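Local coordinates for DUF1987 domain-containing protein (Pseudomonas aeruginosa, PDB 6K4F) that appears to act as a regulatory phosphoprotein in the SiaABC threonine phosphorylation pathway, which controls biofilm formation in response to carbon availability, at residues Leu26-Asp31 with Gly42-Trp47; Asp78-Leu83 with Glu115-Pro120. One frame throughout, in Å; residues are numbered along the deposited sequence.

Contact 1 of 2, residues Leu26-Asp31 with Gly42-Trp47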
ATOM      1  N   LEU A  26      -0.992  -3.527  -6.402  1.00 28.22           N
ATOM      2  CA  LEU A  26      -1.255  -3.888  -5.014  1.00 26.44           C
ATOM      3  C   LEU A  26      -2.442  -3.061  -4.540  1.00 27.66           C
ATOM      4  O   LEU A  26      -2.391  -1.819  -4.559  1.00 29.60           O
ATOM      5  CB  LEU A  26      -0.017  -3.658  -4.146  1.00 28.71           C
ATOM      6  CG  LEU A  26      -0.208  -3.953  -2.664  1.00 27.76           C
ATOM      7  CD1 LEU A  26      -0.553  -5.441  -2.490  1.00 29.41           C
ATOM      8  CD2 LEU A  26       1.057  -3.603  -1.909  1.00 28.18           C
ATOM      9  N   SER A  27      -3.505  -3.742  -4.128  1.00 25.86           N
ATOM     10  CA  SER A  27      -4.762  -3.120  -3.730  1.00 27.23           C
ATOM     11  C   SER A  27      -5.086  -3.481  -2.289  1.00 30.98           C
ATOM     12  O   SER A  27      -4.835  -4.612  -1.860  1.00 27.96           O
ATOM     13  CB  SER A  27      -5.918  -3.586  -4.638  1.00 29.18           C
ATOM     14  OG  SER A  27      -5.642  -3.275  -6.003  1.00 37.34           O
ATOM     15  N   MET A  28      -5.655  -2.524  -1.544  1.00 27.35           N
ATOM     16  CA  MET A  28      -6.129  -2.770  -0.183  1.00 27.23           C
ATOM     17  C   MET A  28      -7.438  -2.045   0.085  1.00 31.39           C
ATOM     18  O   MET A  28      -7.589  -0.878  -0.277  1.00 31.75           O
ATOM     19  CB  MET A  28      -5.123  -2.305   0.865  1.00 27.81           C
ATOM     20  CG  MET A  28      -3.734  -2.723   0.600  1.00 29.78           C
ATOM     21  SD  MET A  28      -2.690  -2.223   1.977  1.00 32.44           S
ATOM     22  CE  MET A  28      -1.093  -2.406   1.210  1.00 32.11           C
ATOM     23  N   GLN A  29      -8.350  -2.713   0.794  1.00 29.91           N
ATOM     24  CA  GLN A  29      -9.649  -2.138   1.120  1.00 30.87           C
ATOM     25  C   GLN A  29     -10.008  -2.474   2.555  1.00 32.73           C
ATOM     26  O   GLN A  29      -9.884  -3.631   2.962  1.00 34.34           O
ATOM     27  CB  GLN A  29     -10.748  -2.667   0.188  1.00 31.75           C
ATOM     28  CG  GLN A  29     -10.407  -2.621  -1.285  1.00 36.19           C
ATOM     29  CD  GLN A  29      -9.717  -3.883  -1.781  1.00 42.59           C
ATOM     30  OE1 GLN A  29     -10.000  -4.990  -1.319  1.00 43.37           O
ATOM     31  NE2 GLN A  29      -8.832  -3.723  -2.753  1.00 38.63           N
ATOM     32  N   GLY A  30     -10.480  -1.480   3.301  1.00 28.21           N
ATOM     33  CA  GLY A  30     -11.095  -1.684   4.602  1.00 30.81           C
ATOM     34  C   GLY A  30     -10.339  -0.994   5.720  1.00 34.62           C
ATOM     35  O   GLY A  30      -9.497  -0.116   5.503  1.00 35.94           O
ATOM     36  N   ASP A  31     -10.662  -1.391   6.942  1.00 33.42           N
ATOM     37  CA  ASP A  31      -9.915  -0.902   8.089  1.00 35.68           C
ATOM     38  C   ASP A  31      -8.769  -1.816   8.428  1.00 34.24           C
ATOM     39  O   ASP A  31      -8.721  -2.986   8.046  1.00 30.00           O
ATOM     40  CB  ASP A  31     -10.732  -0.835   9.342  1.00 55.35           C
ATOM     41  CG  ASP A  31     -11.825   0.069   9.239  1.00 63.85           C
ATOM     42  OD1 ASP A  31     -12.883  -0.504   9.396  1.00 63.63           O
ATOM     43  OD2 ASP A  31     -11.704   1.312   9.066  1.00 67.92           O
ATOM     44  N   GLY A  42       3.794  -8.043   7.213  1.00 28.72           N
ATOM     45  CA  GLY A  42       5.136  -8.495   6.900  1.00 30.40           C
ATOM     46  C   GLY A  42       5.186  -9.185   5.553  1.00 29.82           C
ATOM     47  O   GLY A  42       6.080  -8.929   4.744  1.00 29.24           O
ATOM     48  N   GLN A  43       4.192 -10.029   5.282  1.00 29.14           N
ATOM     49  CA  GLN A  43       4.117 -10.723   4.001  1.00 27.83           C
ATOM     50  C   GLN A  43       3.837  -9.762   2.848  1.00 28.13           C
ATOM     51  O   GLN A  43       4.195 -10.064   1.701  1.00 27.23           O
ATOM     52  CB  GLN A  43       3.039 -11.801   4.067  1.00 24.61           C
ATOM     53  CG  GLN A  43       1.646 -11.228   4.272  1.00 25.77           C
ATOM     54  CD  GLN A  43       0.650 -12.209   4.842  1.00 25.64           C
ATOM     55  OE1 GLN A  43       0.663 -13.418   4.512  1.00 26.94           O
ATOM     56  NE2 GLN A  43      -0.259 -11.699   5.690  1.00 23.29           N
ATOM     57  N   VAL A  44       3.184  -8.625   3.123  1.00 22.95           N
ATOM     58  CA  VAL A  44       2.933  -7.632   2.075  1.00 25.77           C
ATOM     59  C   VAL A  44       4.221  -6.911   1.717  1.00 29.96           C
ATOM     60  O   VAL A  44       4.548  -6.716   0.539  1.00 28.14           O
ATOM     61  CB  VAL A  44       1.848  -6.637   2.523  1.00 26.86           C
ATOM     62  CG1 VAL A  44       1.541  -5.617   1.387  1.00 28.07           C
ATOM     63  CG2 VAL A  44       0.608  -7.383   2.986  1.00 28.54           C
ATOM     64  N   ILE A  45       4.961  -6.484   2.739  1.00 32.09           N
ATOM     65  CA  ILE A  45       6.278  -5.905   2.523  1.00 31.83           C
ATOM     66  C   ILE A  45       7.135  -6.865   1.716  1.00 27.81           C
ATOM     67  O   ILE A  45       7.787  -6.485   0.733  1.00 29.72           O
ATOM     68  CB  ILE A  45       6.924  -5.561   3.878  1.00 32.90           C
ATOM     69  CG1 ILE A  45       6.123  -4.445   4.560  1.00 37.44           C
ATOM     70  CG2 ILE A  45       8.382  -5.159   3.700  1.00 41.00           C
ATOM     71  CD1 ILE A  45       6.550  -4.165   5.998  1.00 39.64           C
ATOM     72  N   ASP A  46       7.133  -8.138   2.119  1.00 31.02           N
ATOM     73  CA  ASP A  46       7.910  -9.152   1.419  1.00 35.29           C
ATOM     74  C   ASP A  46       7.500  -9.250  -0.044  1.00 31.78           C
ATOM     75  O   ASP A  46       8.352  -9.301  -0.934  1.00 36.00           O
ATOM     76  CB  ASP A  46       7.731 -10.499   2.130  1.00 36.65           C
ATOM     77  CG  ASP A  46       8.760 -11.530   1.713  1.00 59.69           C
ATOM     78  OD1 ASP A  46       8.575 -12.169   0.651  1.00 59.65           O
ATOM     79  OD2 ASP A  46       9.748 -11.713   2.458  1.00 70.24           O
ATOM     80  N   TRP A  47       6.190  -9.284  -0.312  1.00 28.21           N
ATOM     81  CA  TRP A  47       5.721  -9.396  -1.690  1.00 30.08           C
ATOM     82  C   TRP A  47       6.183  -8.202  -2.521  1.00 33.21           C
ATOM     83  O   TRP A  47       6.628  -8.359  -3.666  1.00 32.32           O
ATOM     84  CB  TRP A  47       4.194  -9.523  -1.701  1.00 31.05           C
ATOM     85  CG  TRP A  47       3.587  -9.837  -3.045  1.00 31.64           C
ATOM     86  CD1 TRP A  47       3.321 -11.067  -3.554  1.00 34.97           C
ATOM     87  CD2 TRP A  47       3.156  -8.891  -4.032  1.00 30.09           C
ATOM     88  NE1 TRP A  47       2.755 -10.956  -4.803  1.00 31.05           N
ATOM     89  CE2 TRP A  47       2.632  -9.629  -5.116  1.00 36.71           C
ATOM     90  CE3 TRP A  47       3.153  -7.495  -4.101  1.00 31.94           C
ATOM     91  CZ2 TRP A  47       2.130  -9.015  -6.270  1.00 35.93           C
ATOM     92  CZ3 TRP A  47       2.650  -6.884  -5.242  1.00 34.25           C
ATOM     93  CH2 TRP A  47       2.137  -7.641  -6.308  1.00 30.98           C
TER
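L26 and M28 on strand 25-29 face V44 and W47 on helix 37-53, and the axes of strand 26-29 and helix 42-47 run nearly antiparallel, at 158°, and approach to 11.4 Å. The CA atoms of L26 and V44 are the nearest pair, 9.0 Å from each other. All contact across this distance is between apolar side chains. L26 touches the helix in two ways. L26 CD2 lies 3.9 Å from V44 CG1, and the two side chains meet at a slant. L26 CB lies 4.3 Å from W47 CZ3, on the six-membered part of the indole, in an oblique approach. V44 CG1 is the methyl that carries the contact. It stands opposite the backbone N (chi1 -178°) and reaches both L26 and M28. Strand 25-29, helix 37-53 and the parallel neighbouring strand 59-68 form a beta-alpha-beta crossover, and in this contact the helix packs back over the first strand of that unit. M28 takes part through its far end. The chain is extended beyond CG (chi2 -175°), which carries M28 CE out to meet V44 CG1 tip to tip at 4.2 Å. I17 and L6 from the two preceding strands also touch L26 and V44. The touching residues are all buried. W47 is held from outside the pair of segments: its NE1 is hydrogen-bonded to S4 O, and its ring makes an edge-to-face contact with W21. L6 packs against the same tryptophan.

Contact 2 of 2, residues Asp78-Leu83 with Glu115-Pro120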
ATOM      1  N   ASP A  78       6.356   1.824   5.969  1.00 29.65           N
ATOM      2  CA  ASP A  78       7.420   0.922   5.542  1.00 28.74           C
ATOM      3  C   ASP A  78       7.255   0.539   4.079  1.00 29.43           C
ATOM      4  O   ASP A  78       8.229   0.527   3.318  1.00 38.12           O
ATOM      5  CB  ASP A  78       7.438  -0.339   6.418  1.00 30.09           C
ATOM      6  CG  ASP A  78       7.954  -0.077   7.845  1.00 40.15           C
ATOM      7  OD1 ASP A  78       8.570   0.979   8.091  1.00 40.83           O
ATOM      8  OD2 ASP A  78       7.751  -0.953   8.715  1.00 42.14           O
ATOM      9  N   ILE A  79       6.027   0.223   3.667  1.00 28.24           N
ATOM     10  CA  ILE A  79       5.755  -0.054   2.258  1.00 25.23           C
ATOM     11  C   ILE A  79       6.070   1.167   1.398  1.00 31.15           C
ATOM     12  O   ILE A  79       6.753   1.071   0.372  1.00 33.83           O
ATOM     13  CB  ILE A  79       4.295  -0.505   2.087  1.00 26.43           C
ATOM     14  CG1 ILE A  79       4.086  -1.883   2.747  1.00 30.98           C
ATOM     15  CG2 ILE A  79       3.917  -0.531   0.611  1.00 32.96           C
ATOM     16  CD1 ILE A  79       2.616  -2.282   2.866  1.00 28.63           C
ATOM     17  N   LEU A  80       5.573   2.331   1.801  1.00 27.64           N
ATOM     18  CA  LEU A  80       5.832   3.548   1.032  1.00 31.98           C
ATOM     19  C   LEU A  80       7.324   3.846   0.952  1.00 35.58           C
ATOM     20  O   LEU A  80       7.822   4.290  -0.089  1.00 34.79           O
ATOM     21  CB  LEU A  80       5.080   4.725   1.652  1.00 34.84           C
ATOM     22  CG  LEU A  80       3.552   4.614   1.589  1.00 38.91           C
ATOM     23  CD1 LEU A  80       2.871   5.851   2.179  1.00 39.08           C
ATOM     24  CD2 LEU A  80       3.089   4.367   0.159  1.00 41.19           C
ATOM     25  N   ASP A  81       8.063   3.597   2.040  1.00 36.09           N
ATOM     26  CA  ASP A  81       9.501   3.832   2.005  1.00 45.54           C
ATOM     27  C   ASP A  81      10.198   2.869   1.051  1.00 45.50           C
ATOM     28  O   ASP A  81      11.163   3.258   0.376  1.00 42.35           O
ATOM     29  CB  ASP A  81      10.094   3.750   3.418  1.00 54.39           C
ATOM     30  CG  ASP A  81       9.895   5.050   4.230  1.00 67.37           C
ATOM     31  OD1 ASP A  81       9.862   6.147   3.633  1.00 72.84           O
ATOM     32  OD2 ASP A  81       9.787   4.978   5.477  1.00 71.66           O
ATOM     33  N   LEU A  82       9.715   1.623   0.958  1.00 46.91           N
ATOM     34  CA  LEU A  82      10.223   0.701  -0.057  1.00 42.33           C
ATOM     35  C   LEU A  82       9.958   1.235  -1.462  1.00 42.44           C
ATOM     36  O   LEU A  82      10.839   1.206  -2.331  1.00 41.95           O
ATOM     37  CB  LEU A  82       9.590  -0.681   0.116  1.00 46.42           C
ATOM     38  CG  LEU A  82      10.432  -1.769   0.788  1.00 55.43           C
ATOM     39  CD1 LEU A  82      11.529  -2.233  -0.154  1.00 55.63           C
ATOM     40  CD2 LEU A  82      11.026  -1.279   2.100  1.00 60.44           C
ATOM     41  N   LEU A  83       8.736   1.705  -1.713  1.00 36.42           N
ATOM     42  CA  LEU A  83       8.412   2.248  -3.024  1.00 34.22           C
ATOM     43  C   LEU A  83       9.242   3.489  -3.328  1.00 36.45           C
ATOM     44  O   LEU A  83       9.654   3.706  -4.475  1.00 37.49           O
ATOM     45  CB  LEU A  83       6.925   2.572  -3.099  1.00 36.82           C
ATOM     46  CG  LEU A  83       5.972   1.381  -2.917  1.00 38.54           C
ATOM     47  CD1 LEU A  83       4.535   1.863  -2.883  1.00 38.97           C
ATOM     48  CD2 LEU A  83       6.168   0.416  -4.049  1.00 40.57           C
ATOM     49  N   GLU A 115       3.337  13.732   1.406  1.00 37.44           N
ATOM     50  CA  GLU A 115       4.500  14.596   1.547  1.00 45.81           C
ATOM     51  C   GLU A 115       5.797  13.809   1.673  1.00 43.59           C
ATOM     52  O   GLU A 115       6.873  14.366   1.433  1.00 45.27           O
ATOM     53  CB  GLU A 115       4.297  15.524   2.745  1.00 53.05           C
ATOM     54  CG  GLU A 115       3.145  16.507   2.504  1.00 69.28           C
ATOM     55  CD  GLU A 115       2.761  17.318   3.729  1.00 82.13           C
ATOM     56  OE1 GLU A 115       3.119  18.515   3.778  1.00 87.51           O
ATOM     57  OE2 GLU A 115       2.083  16.770   4.626  1.00 85.53           O
ATOM     58  N   ASP A 116       5.728  12.524   2.028  1.00 34.41           N
ATOM     59  CA  ASP A 116       6.929  11.711   2.127  1.00 37.73           C
ATOM     60  C   ASP A 116       7.286  11.002   0.825  1.00 42.24           C
ATOM     61  O   ASP A 116       8.322  10.329   0.772  1.00 42.32           O
ATOM     62  CB  ASP A 116       6.771  10.656   3.244  1.00 39.81           C
ATOM     63  CG  ASP A 116       6.375  11.265   4.589  1.00 44.88           C
ATOM     64  OD1 ASP A 116       6.779  12.420   4.869  1.00 44.39           O
ATOM     65  OD2 ASP A 116       5.667  10.584   5.372  1.00 41.72           O
ATOM     66  N   CYS A 117       6.463  11.122  -0.218  1.00 37.65           N
ATOM     67  CA  CYS A 117       6.626  10.344  -1.440  1.00 32.26           C
ATOM     68  C   CYS A 117       6.958  11.252  -2.613  1.00 36.54           C
ATOM     69  O   CYS A 117       6.418  12.348  -2.718  1.00 37.19           O
ATOM     70  CB  CYS A 117       5.359   9.552  -1.764  1.00 32.00           C
ATOM     71  SG  CYS A 117       4.924   8.412  -0.432  1.00 37.62           S
ATOM     72  N   SER A 118       7.844  10.790  -3.494  1.00 33.34           N
ATOM     73  CA  SER A 118       8.197  11.576  -4.669  1.00 41.05           C
ATOM     74  C   SER A 118       7.563  11.042  -5.943  1.00 36.21           C
ATOM     75  O   SER A 118       7.686  11.678  -6.995  1.00 36.65           O
ATOM     76  CB  SER A 118       9.722  11.635  -4.828  1.00 50.76           C
ATOM     77  OG  SER A 118      10.222  10.445  -5.405  1.00 57.13           O
ATOM     78  N   PHE A 119       6.891   9.912  -5.878  1.00 34.75           N
ATOM     79  CA  PHE A 119       6.208   9.351  -7.031  1.00 30.39           C
ATOM     80  C   PHE A 119       4.782   9.867  -7.074  1.00 30.54           C
ATOM     81  O   PHE A 119       4.274  10.398  -6.079  1.00 30.22           O
ATOM     82  CB  PHE A 119       6.231   7.822  -6.954  1.00 31.75           C
ATOM     83  CG  PHE A 119       5.845   7.273  -5.608  1.00 32.26           C
ATOM     84  CD1 PHE A 119       4.514   7.063  -5.285  1.00 31.53           C
ATOM     85  CD2 PHE A 119       6.814   6.946  -4.673  1.00 34.61           C
ATOM     86  CE1 PHE A 119       4.147   6.545  -4.052  1.00 33.92           C
ATOM     87  CE2 PHE A 119       6.461   6.425  -3.430  1.00 32.74           C
ATOM     88  CZ  PHE A 119       5.127   6.227  -3.118  1.00 32.57           C
ATOM     89  N   PRO A 120       4.113   9.764  -8.224  1.00 31.88           N
ATOM     90  CA  PRO A 120       2.705  10.175  -8.305  1.00 31.42           C
ATOM     91  C   PRO A 120       1.847   9.530  -7.225  1.00 29.92           C
ATOM     92  O   PRO A 120       1.825   8.307  -7.067  1.00 28.73           O
ATOM     93  CB  PRO A 120       2.283   9.700  -9.700  1.00 30.38           C
ATOM     94  CG  PRO A 120       3.548   9.702 -10.484  1.00 33.12           C
ATOM     95  CD  PRO A 120       4.630   9.309  -9.529  1.00 31.41           C
TER
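The F119 ring meets L80 and L83 of helix 70-88. L80 O sits at the ring edge, near the ring plane, 4.2 Å from F119 CE2. L83 CB approaches the same part of the ring obliquely, 3.9 Å from F119 CE2. On one face lies CB of C117, from the phenylalanine's own segment, 3.6 Å above the plane and offset toward the rim. The contact belongs to an alpha/beta fold built on a mixed sheet. It joins helix 70-88, which packs on the sheet, to the loop that leads from helix 108-115 into the edge strand 121-125. F119 is the main loop residue here. Its chi1 of 47° places CG between the backbone N and the carbonyl carbon, and from there the ring is turned in toward the helix. V93 and L95 of strand 93-99 also touch this side chain, so the ring is buried between helix and sheet. L83 reaches on to L59 and L61 of strand 59-68, while L80 also packs on L95. S118 ties the loop to the same helix through hydrogen bonds, from its N to E84 OE1 and between its OG and both H87 ND1 and Q88 OE1. Toward the surface, the carboxylates of D81 and D116 come within 6.3 Å, measured from OD1 of D81 to OD2 of D116. These like charges are not in contact and probably repel each other weakly. L80 CD2 is 4.3 Å from F119 CZ, and L80 CD1 is 4.2 Å from C117 SG.

How the contacts relate
Both contacts are buried, but contact 1 lies deeper: its centre is about 6 Å from the centre of the chain, against about 10 Å for contact 2. The centres of the two contacts are about 15 Å apart. Contact 1 joins a helix to an inner strand through aliphatic groups and an indole. Contact 2 joins a helix to a loop, with a phenyl ring and a thiol, and exposed acidic residues flank it. The two share no element, yet their helices pack together. I79 of 78-83 bridges them: its CG1 is 3.7 Å from I45 CG1, and its CD1 also meets V44 and M28.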